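Local coordinates for protein SsfS6 (Streptomyces sp. SF2575, PDB 4FZR) that belongs to the erythromycin biosynthesis CIII-like family and has the two-domain GT-B fold, at residues L314-V326 with I365-A379. Residues are numbered along the deposited sequence; the frame is centred on the assembly and turned at random.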
loop_
_atom_site.group_PDB
_atom_site.type_symbol
_atom_site.label_atom_id
_atom_site.label_comp_id
_atom_site.label_asym_id
_atom_site.label_seq_id
_atom_site.Cartn_x
_atom_site.Cartn_y
_atom_site.Cartn_z
ATOM N N LEU A 314 -17.714 -7.268 5.466
ATOM C CA LEU A 314 -16.815 -6.911 6.557
ATOM C C LEU A 314 -16.525 -5.414 6.576
ATOM O O LEU A 314 -16.336 -4.831 7.644
ATOM C CB LEU A 314 -15.521 -7.721 6.466
ATOM C CG LEU A 314 -15.700 -9.183 6.876
ATOM C CD1 LEU A 314 -14.634 -10.052 6.247
ATOM C CD2 LEU A 314 -15.664 -9.312 8.390
ATOM N N THR A 315 -16.512 -4.788 5.402
ATOM C CA THR A 315 -16.284 -3.350 5.321
ATOM C C THR A 315 -17.431 -2.600 5.999
ATOM O O THR A 315 -17.205 -1.712 6.824
ATOM C CB THR A 315 -16.155 -2.864 3.859
ATOM O OG1 THR A 315 -15.083 -3.555 3.209
ATOM C CG2 THR A 315 -15.869 -1.370 3.812
ATOM N N CYS A 316 -18.660 -2.967 5.648
ATOM C CA CYS A 316 -19.857 -2.370 6.244
ATOM C C CYS A 316 -19.915 -2.590 7.753
ATOM O O CYS A 316 -20.210 -1.668 8.510
ATOM C CB CYS A 316 -21.112 -2.956 5.600
ATOM S SG CYS A 316 -21.339 -2.494 3.874
ATOM N N LEU A 317 -19.646 -3.820 8.181
ATOM C CA LEU A 317 -19.597 -4.140 9.603
ATOM C C LEU A 317 -18.606 -3.240 10.338
ATOM O O LEU A 317 -18.946 -2.648 11.364
ATOM C CB LEU A 317 -19.227 -5.614 9.822
ATOM C CG LEU A 317 -20.353 -6.653 9.776
ATOM C CD1 LEU A 317 -19.819 -8.029 10.151
ATOM C CD2 LEU A 317 -21.494 -6.255 10.697
ATOM N N SER A 318 -17.388 -3.128 9.815
ATOM C CA SER A 318 -16.338 -2.382 10.506
ATOM C C SER A 318 -16.628 -0.884 10.540
ATOM O O SER A 318 -16.105 -0.158 11.385
ATOM C CB SER A 318 -14.971 -2.654 9.868
ATOM O OG SER A 318 -14.648 -1.719 8.850
ATOM N N GLU A 319 -17.470 -0.428 9.620
ATOM C CA GLU A 319 -17.868 0.974 9.580
ATOM C C GLU A 319 -19.240 1.212 10.221
ATOM O O GLU A 319 -19.739 2.338 10.230
ATOM C CB GLU A 319 -17.850 1.491 8.137
ATOM C CG GLU A 319 -16.467 1.926 7.664
ATOM C CD GLU A 319 -15.942 3.125 8.431
ATOM O OE1 GLU A 319 -16.757 3.830 9.065
ATOM O OE2 GLU A 319 -14.715 3.361 8.403
ATOM N N GLY A 320 -19.841 0.155 10.764
ATOM C CA GLY A 320 -21.093 0.276 11.491
ATOM C C GLY A 320 -22.241 0.780 10.637
ATOM O O GLY A 320 -23.017 1.635 11.066
ATOM N N VAL A 321 -22.354 0.241 9.427
ATOM C CA VAL A 321 -23.420 0.627 8.508
ATOM C C VAL A 321 -24.304 -0.587 8.202
ATOM O O VAL A 321 -23.807 -1.605 7.706
ATOM C CB VAL A 321 -22.848 1.208 7.192
ATOM C CG1 VAL A 321 -23.974 1.587 6.238
ATOM C CG2 VAL A 321 -21.964 2.417 7.482
ATOM N N PRO A 322 -25.614 -0.489 8.505
ATOM C CA PRO A 322 -26.536 -1.607 8.252
ATOM C C PRO A 322 -26.578 -2.007 6.778
ATOM O O PRO A 322 -26.465 -1.146 5.903
ATOM C CB PRO A 322 -27.898 -1.067 8.717
ATOM C CG PRO A 322 -27.742 0.414 8.768
ATOM C CD PRO A 322 -26.305 0.671 9.095
ATOM N N GLN A 323 -26.736 -3.302 6.515
ATOM C CA GLN A 323 -26.606 -3.824 5.163
ATOM C C GLN A 323 -27.841 -4.583 4.708
ATOM O O GLN A 323 -28.472 -5.293 5.492
ATOM C CB GLN A 323 -25.411 -4.780 5.078
ATOM C CG GLN A 323 -24.355 -4.582 6.153
ATOM C CD GLN A 323 -23.226 -5.592 6.050
ATOM O OE1 GLN A 323 -23.031 -6.216 5.008
ATOM N NE2 GLN A 323 -22.485 -5.764 7.138
ATOM N N VAL A 324 -28.175 -4.434 3.430
ATOM C CA VAL A 324 -29.106 -5.343 2.787
ATOM C C VAL A 324 -28.285 -6.231 1.864
ATOM O O VAL A 324 -27.743 -5.774 0.856
ATOM C CB VAL A 324 -30.198 -4.614 1.987
ATOM C CG1 VAL A 324 -31.156 -5.630 1.372
ATOM C CG2 VAL A 324 -30.948 -3.619 2.877
ATOM N N SER A 325 -28.174 -7.500 2.234
ATOM C CA SER A 325 -27.391 -8.454 1.467
ATOM C C SER A 325 -28.286 -9.324 0.593
ATOM O O SER A 325 -29.216 -9.962 1.091
ATOM C CB SER A 325 -26.574 -9.332 2.416
ATOM O OG SER A 325 -25.883 -10.349 1.714
ATOM N N VAL A 326 -28.007 -9.338 -0.709
ATOM C CA VAL A 326 -28.684 -10.248 -1.628
ATOM C C VAL A 326 -27.665 -11.256 -2.166
ATOM O O VAL A 326 -27.167 -11.121 -3.285
ATOM C CB VAL A 326 -29.410 -9.496 -2.774
ATOM C CG1 VAL A 326 -28.461 -8.576 -3.544
ATOM C CG2 VAL A 326 -30.106 -10.484 -3.707
ATOM N N ILE A 365 -35.156 -1.187 7.388
ATOM C CA ILE A 365 -33.963 -0.650 8.034
ATOM C C ILE A 365 -34.068 0.861 8.188
ATOM O O ILE A 365 -33.620 1.431 9.182
ATOM C CB ILE A 365 -32.704 -0.978 7.215
ATOM C CG1 ILE A 365 -32.357 -2.457 7.374
ATOM C CG2 ILE A 365 -31.525 -0.114 7.656
ATOM C CD1 ILE A 365 -31.584 -3.023 6.225
ATOM N N ARG A 366 -34.667 1.499 7.189
ATOM C CA ARG A 366 -34.837 2.949 7.177
ATOM C C ARG A 366 -35.714 3.423 8.336
ATOM O O ARG A 366 -35.637 4.581 8.746
ATOM C CB ARG A 366 -35.460 3.383 5.847
ATOM C CG ARG A 366 -35.595 4.890 5.636
ATOM C CD ARG A 366 -36.737 5.180 4.669
ATOM N NE ARG A 366 -38.017 4.723 5.215
ATOM C CZ ARG A 366 -39.067 4.339 4.490
ATOM N NH1 ARG A 366 -39.017 4.344 3.163
ATOM N NH2 ARG A 366 -40.174 3.936 5.097
ATOM N N ASP A 367 -36.546 2.529 8.863
ATOM C CA ASP A 367 -37.485 2.894 9.921
ATOM C C ASP A 367 -37.093 2.302 11.274
ATOM O O ASP A 367 -37.339 2.906 12.317
ATOM C CB ASP A 367 -38.906 2.456 9.548
ATOM C CG ASP A 367 -39.464 3.228 8.365
ATOM O OD1 ASP A 367 -39.079 4.403 8.182
ATOM O OD2 ASP A 367 -40.290 2.661 7.617
ATOM N N ASP A 368 -36.483 1.121 11.252
ATOM C CA ASP A 368 -36.098 0.438 12.481
ATOM C C ASP A 368 -34.646 0.769 12.843
ATOM O O ASP A 368 -33.711 0.374 12.145
ATOM C CB ASP A 368 -36.288 -1.073 12.326
ATOM C CG ASP A 368 -36.120 -1.823 13.633
ATOM O OD1 ASP A 368 -35.535 -1.255 14.579
ATOM O OD2 ASP A 368 -36.572 -2.985 13.714
ATOM N N SER A 369 -34.469 1.493 13.944
ATOM C CA SER A 369 -33.152 1.975 14.355
ATOM C C SER A 369 -32.307 0.888 15.022
ATOM O O SER A 369 -31.149 1.124 15.369
ATOM C CB SER A 369 -33.305 3.165 15.305
ATOM O OG SER A 369 -33.990 2.787 16.485
ATOM N N SER A 370 -32.884 -0.298 15.198
ATOM C CA SER A 370 -32.179 -1.401 15.843
ATOM C C SER A 370 -31.111 -1.981 14.920
ATOM O O SER A 370 -30.276 -2.781 15.350
ATOM C CB SER A 370 -33.161 -2.503 16.256
ATOM O OG SER A 370 -33.686 -3.178 15.125
ATOM N N TYR A 371 -31.143 -1.575 13.654
ATOM C CA TYR A 371 -30.193 -2.075 12.666
ATOM C C TYR A 371 -28.889 -1.289 12.684
ATOM O O TYR A 371 -27.809 -1.877 12.706
ATOM C CB TYR A 371 -30.818 -2.062 11.272
ATOM C CG TYR A 371 -31.839 -3.155 11.068
ATOM C CD1 TYR A 371 -31.449 -4.434 10.692
ATOM C CD2 TYR A 371 -33.192 -2.910 11.257
ATOM C CE1 TYR A 371 -32.382 -5.439 10.506
ATOM C CE2 TYR A 371 -34.131 -3.906 11.075
ATOM C CZ TYR A 371 -33.721 -5.170 10.701
ATOM O OH TYR A 371 -34.653 -6.165 10.516
ATOM N N VAL A 372 -28.984 0.036 12.674
ATOM C CA VAL A 372 -27.800 0.864 12.841
ATOM C C VAL A 372 -27.159 0.530 14.180
ATOM O O VAL A 372 -25.949 0.338 14.272
ATOM C CB VAL A 372 -28.135 2.360 12.824
ATOM C CG1 VAL A 372 -26.866 3.173 12.992
ATOM C CG2 VAL A 372 -28.837 2.734 11.529
ATOM N N GLY A 373 -27.988 0.453 15.216
ATOM C CA GLY A 373 -27.520 0.145 16.554
ATOM C C GLY A 373 -26.678 -1.117 16.609
ATOM O O GLY A 373 -25.582 -1.121 17.169
ATOM N N ASN A 374 -27.197 -2.196 16.033
ATOM C CA ASN A 374 -26.464 -3.456 15.961
ATOM C C ASN A 374 -25.195 -3.363 15.114
ATOM O O ASN A 374 -24.151 -3.901 15.484
ATOM C CB ASN A 374 -27.373 -4.559 15.419
ATOM C CG ASN A 374 -28.120 -5.280 16.516
ATOM O OD1 ASN A 374 -27.522 -5.729 17.495
ATOM N ND2 ASN A 374 -29.437 -5.385 16.369
ATOM N N ALA A 375 -25.293 -2.683 13.975
ATOM C CA ALA A 375 -24.149 -2.500 13.087
ATOM C C ALA A 375 -23.025 -1.770 13.813
ATOM O O ALA A 375 -21.860 -2.160 13.726
ATOM C CB ALA A 375 -24.563 -1.726 11.844
ATOM N N ARG A 376 -23.387 -0.710 14.530
ATOM C CA ARG A 376 -22.416 0.086 15.271
ATOM C C ARG A 376 -21.858 -0.690 16.458
ATOM O O ARG A 376 -20.691 -0.531 16.814
ATOM C CB ARG A 376 -23.049 1.389 15.758
ATOM C CG ARG A 376 -23.453 2.339 14.646
ATOM C CD ARG A 376 -23.993 3.637 15.216
ATOM N NE ARG A 376 -24.276 4.622 14.178
ATOM C CZ ARG A 376 -24.806 5.818 14.409
ATOM N NH1 ARG A 376 -25.116 6.184 15.647
ATOM N NH2 ARG A 376 -25.028 6.652 13.403
ATOM N N ARG A 377 -22.693 -1.524 17.074
ATOM C CA ARG A 377 -22.241 -2.372 18.173
ATOM C C ARG A 377 -21.143 -3.315 17.692
ATOM O O ARG A 377 -20.124 -3.486 18.360
ATOM C CB ARG A 377 -23.402 -3.183 18.758
ATOM C CG ARG A 377 -22.958 -4.240 19.767
ATOM C CD ARG A 377 -24.128 -5.026 20.347
ATOM N NE ARG A 377 -24.911 -5.697 19.314
ATOM C CZ ARG A 377 -24.535 -6.807 18.683
ATOM N NH1 ARG A 377 -23.375 -7.388 18.959
ATOM N NH2 ARG A 377 -25.321 -7.341 17.760
ATOM N N LEU A 378 -21.363 -3.921 16.529
ATOM C CA LEU A 378 -20.413 -4.867 15.952
ATOM C C LEU A 378 -19.133 -4.168 15.506
ATOM O O LEU A 378 -18.031 -4.676 15.725
ATOM C CB LEU A 378 -21.049 -5.591 14.766
ATOM C CG LEU A 378 -22.121 -6.615 15.136
ATOM C CD1 LEU A 378 -22.853 -7.092 13.897
ATOM C CD2 LEU A 378 -21.498 -7.790 15.876
ATOM N N ALA A 379 -19.281 -3.006 14.877
ATOM C CA ALA A 379 -18.129 -2.198 14.493
ATOM C C ALA A 379 -17.279 -1.908 15.723
ATOM O O ALA A 379 -16.060 -2.081 15.707
ATOM C CB ALA A 379 -18.576 -0.894 13.841
#
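The carbonyl oxygen of Ala375 receives two groups: its own helix supplies Ala379 N at 2.9 Å, and Gly320 brings up a CA-H...O contact, with CA 3.4 Å from that oxygen. This approach is possible because Gly320, at positive phi, ends helix 310-318 in a Schellman motif and has no side chain to hold the two backbones apart. The methyl of Ala379 fits against the same helix end, 3.1 Å from Leu317 O and close to Gly320 N, while that of Ala375 lies against Gly320 C and Pro322 N. The short segments of the two helices cross almost at right angles (-93°). Deeper in, chi1 of -85° sets Leu317 CG beside its backbone N, bringing CD2 to Leu378 CD1 at 3.6 Å.

Pro322 carries the contact on toward strand 323-325. Its CG meets Val372 CG2 at 3.8 Å, and its CB touches both Ile365 CG2 and Tyr371 CB, which approach from the same side. Ile365 bridges farther: CD1 touches Val324 CG2 at 3.5 Å, and CG1 lies over one face of the Tyr371 ring, near its rim. In the C-terminal Rossmann-like domain, helix 370-382 thereby packs across the end of helix 310-318 and the turn through Pro322, while Ile365 of helix 358-367 reaches the strand itself. Gly320 N and Val321 N bond within their own turn, to Leu317 O and Cys316 O, so the join rests on apolar shape fit rather than directional bonds.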